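Local coordinates for protein probable dipeptidase (Pseudomonas aeruginosa, PDB 3B40) that probably acts as a metal-dependent dipeptidase of the membrane dipeptidase (M19) family, built on a TIM-barrel fold, at residues Ile209-Met214 with Glu220-Leu225. The protein carries 11 engineered substitutions. Sequence-based numbering, arbitrary orientation.
Sequences IDVSQM and EQVAAL
Of residues 220-225, V222 alone meets I209, V211 and M214, and its two methyls divide the work. V222 CG1, anti to the backbone N (chi1 168°), meets I209 end on, 3.6 Å from I209 CG2, and lies more loosely against V211, with V222 CG1 4.0 Å from V211 CG1. CG2 takes the methionine: M214 comes across it at about a right angle, and M214 CE sits 3.4 Å from V222 CG2, tight for two methyl carbons. A bend at the last torsion of M214 (chi3 78°) turns CE toward the valine, leaving SD farther back. The contact is buried and wholly apolar. It belongs to a beta-alpha-beta unit of the TIM barrel, where helix 216-225 packs on strand 208-210 and the loop that follows, before the chain returns in the parallel strand 230-235; I230 of that strand also touches V222. The type II turn from V211 to M214 carries the chain between two of these residues, and the methionine comes round to the helix. The side chain of D210 starts out away from the helix; D210 OD1 accepts from S212 N at 3.0 Å in an Asx turn, approached from above the carboxylate plane, while OD2 is hydrogen-bonded to S233.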
loop_
_atom_site.group_PDB
_atom_site.type_symbol
_atom_site.label_atom_id
_atom_site.label_comp_id
_atom_site.label_asym_id
_atom_site.label_seq_id
_atom_site.Cartn_x
_atom_site.Cartn_y
_atom_site.Cartn_z
ATOM N N ILE A 209 -13.018 -3.291 0.054
ATOM C CA ILE A 209 -12.098 -4.215 -0.634
ATOM C C ILE A 209 -10.955 -3.475 -1.328
ATOM O O ILE A 209 -11.194 -2.557 -2.133
ATOM C CB ILE A 209 -12.826 -5.128 -1.658
ATOM C CG1 ILE A 209 -13.903 -5.980 -0.961
ATOM C CG2 ILE A 209 -11.756 -6.017 -2.422
ATOM C CD1 ILE A 209 -14.969 -6.543 -1.904
ATOM N N ASP A 210 -9.725 -3.891 -1.021
ATOM C CA ASP A 210 -8.489 -3.277 -1.542
ATOM C C ASP A 210 -7.832 -4.218 -2.566
ATOM O O ASP A 210 -7.518 -5.366 -2.241
ATOM C CB ASP A 210 -7.550 -2.983 -0.367
ATOM C CG ASP A 210 -6.204 -2.393 -0.790
ATOM O OD1 ASP A 210 -6.006 -2.021 -1.974
ATOM O OD2 ASP A 210 -5.331 -2.311 0.105
ATOM N N VAL A 211 -7.673 -3.742 -3.805
ATOM C CA VAL A 211 -7.147 -4.571 -4.856
ATOM C C VAL A 211 -5.650 -4.375 -5.148
ATOM O O VAL A 211 -5.116 -5.073 -5.991
ATOM C CB VAL A 211 -7.977 -4.451 -6.182
ATOM C CG1 VAL A 211 -9.455 -4.776 -5.905
ATOM C CG2 VAL A 211 -7.816 -3.066 -6.779
ATOM N N SER A 212 -4.974 -3.458 -4.456
ATOM C CA SER A 212 -3.522 -3.300 -4.664
ATOM C C SER A 212 -2.847 -4.625 -4.292
ATOM O O SER A 212 -3.224 -5.207 -3.286
ATOM C CB SER A 212 -2.954 -2.154 -3.815
ATOM O OG SER A 212 -3.297 -0.896 -4.381
ATOM N N GLN A 213 -1.900 -5.091 -5.131
ATOM C CA GLN A 213 -1.090 -6.319 -4.923
ATOM C C GLN A 213 -1.692 -7.597 -5.564
ATOM O O GLN A 213 -0.990 -8.586 -5.780
ATOM C CB GLN A 213 -0.766 -6.573 -3.439
ATOM C CG GLN A 213 -0.081 -5.403 -2.623
ATOM C CD GLN A 213 1.418 -5.497 -2.473
ATOM O OE1 GLN A 213 2.050 -6.439 -2.960
ATOM N NE2 GLN A 213 2.024 -4.497 -1.764
ATOM N N MET A 214 -3.000 -7.573 -5.822
ATOM C CA MET A 214 -3.746 -8.688 -6.396
ATOM C C MET A 214 -3.416 -8.839 -7.887
ATOM O O MET A 214 -3.214 -7.848 -8.571
ATOM C CB MET A 214 -5.259 -8.405 -6.251
ATOM C CG MET A 214 -5.783 -8.517 -4.782
ATOM S SD MET A 214 -7.574 -8.250 -4.525
ATOM C CE MET A 214 -8.282 -9.791 -5.054
ATOM N N GLU A 220 -10.197 -8.528 -11.592
ATOM C CA GLU A 220 -11.335 -8.545 -12.500
ATOM C C GLU A 220 -12.523 -9.207 -11.832
ATOM O O GLU A 220 -13.652 -8.752 -11.999
ATOM C CB GLU A 220 -10.977 -9.250 -13.820
ATOM C CG GLU A 220 -10.092 -8.384 -14.738
ATOM C CD GLU A 220 -9.500 -9.156 -15.910
ATOM O OE1 GLU A 220 -9.590 -10.400 -15.939
ATOM O OE2 GLU A 220 -8.912 -8.518 -16.791
ATOM N N GLN A 221 -12.252 -10.279 -11.083
ATOM C CA GLN A 221 -13.273 -11.044 -10.361
ATOM C C GLN A 221 -13.810 -10.270 -9.173
ATOM O O GLN A 221 -15.006 -10.318 -8.900
ATOM C CB GLN A 221 -12.716 -12.409 -9.949
ATOM C CG GLN A 221 -12.448 -13.288 -11.166
ATOM C CD GLN A 221 -11.642 -14.524 -10.882
ATOM O OE1 GLN A 221 -11.574 -15.036 -9.752
ATOM N NE2 GLN A 221 -11.042 -15.039 -11.923
ATOM N N VAL A 222 -12.947 -9.540 -8.479
ATOM C CA VAL A 222 -13.446 -8.679 -7.403
ATOM C C VAL A 222 -14.430 -7.673 -8.024
ATOM O O VAL A 222 -15.527 -7.514 -7.512
ATOM C CB VAL A 222 -12.322 -7.913 -6.637
ATOM C CG1 VAL A 222 -12.919 -6.807 -5.722
ATOM C CG2 VAL A 222 -11.503 -8.842 -5.816
ATOM N N ALA A 223 -14.036 -7.031 -9.133
ATOM C CA ALA A 223 -14.907 -6.036 -9.786
ATOM C C ALA A 223 -16.286 -6.623 -10.201
ATOM O O ALA A 223 -17.322 -6.040 -9.887
ATOM C CB ALA A 223 -14.186 -5.393 -10.958
ATOM N N ALA A 224 -16.288 -7.793 -10.840
ATOM C CA ALA A 224 -17.526 -8.468 -11.262
ATOM C C ALA A 224 -18.404 -8.883 -10.073
ATOM O O ALA A 224 -19.615 -8.961 -10.196
ATOM C CB ALA A 224 -17.202 -9.683 -12.149
ATOM N N LEU A 225 -17.790 -9.124 -8.921
ATOM C CA LEU A 225 -18.489 -9.672 -7.788
ATOM C C LEU A 225 -18.875 -8.630 -6.732
ATOM O O LEU A 225 -19.838 -8.854 -5.984
ATOM C CB LEU A 225 -17.643 -10.788 -7.161
ATOM C CG LEU A 225 -17.501 -12.075 -7.967
ATOM C CD1 LEU A 225 -16.502 -13.001 -7.271
ATOM C CD2 LEU A 225 -18.834 -12.755 -8.128
#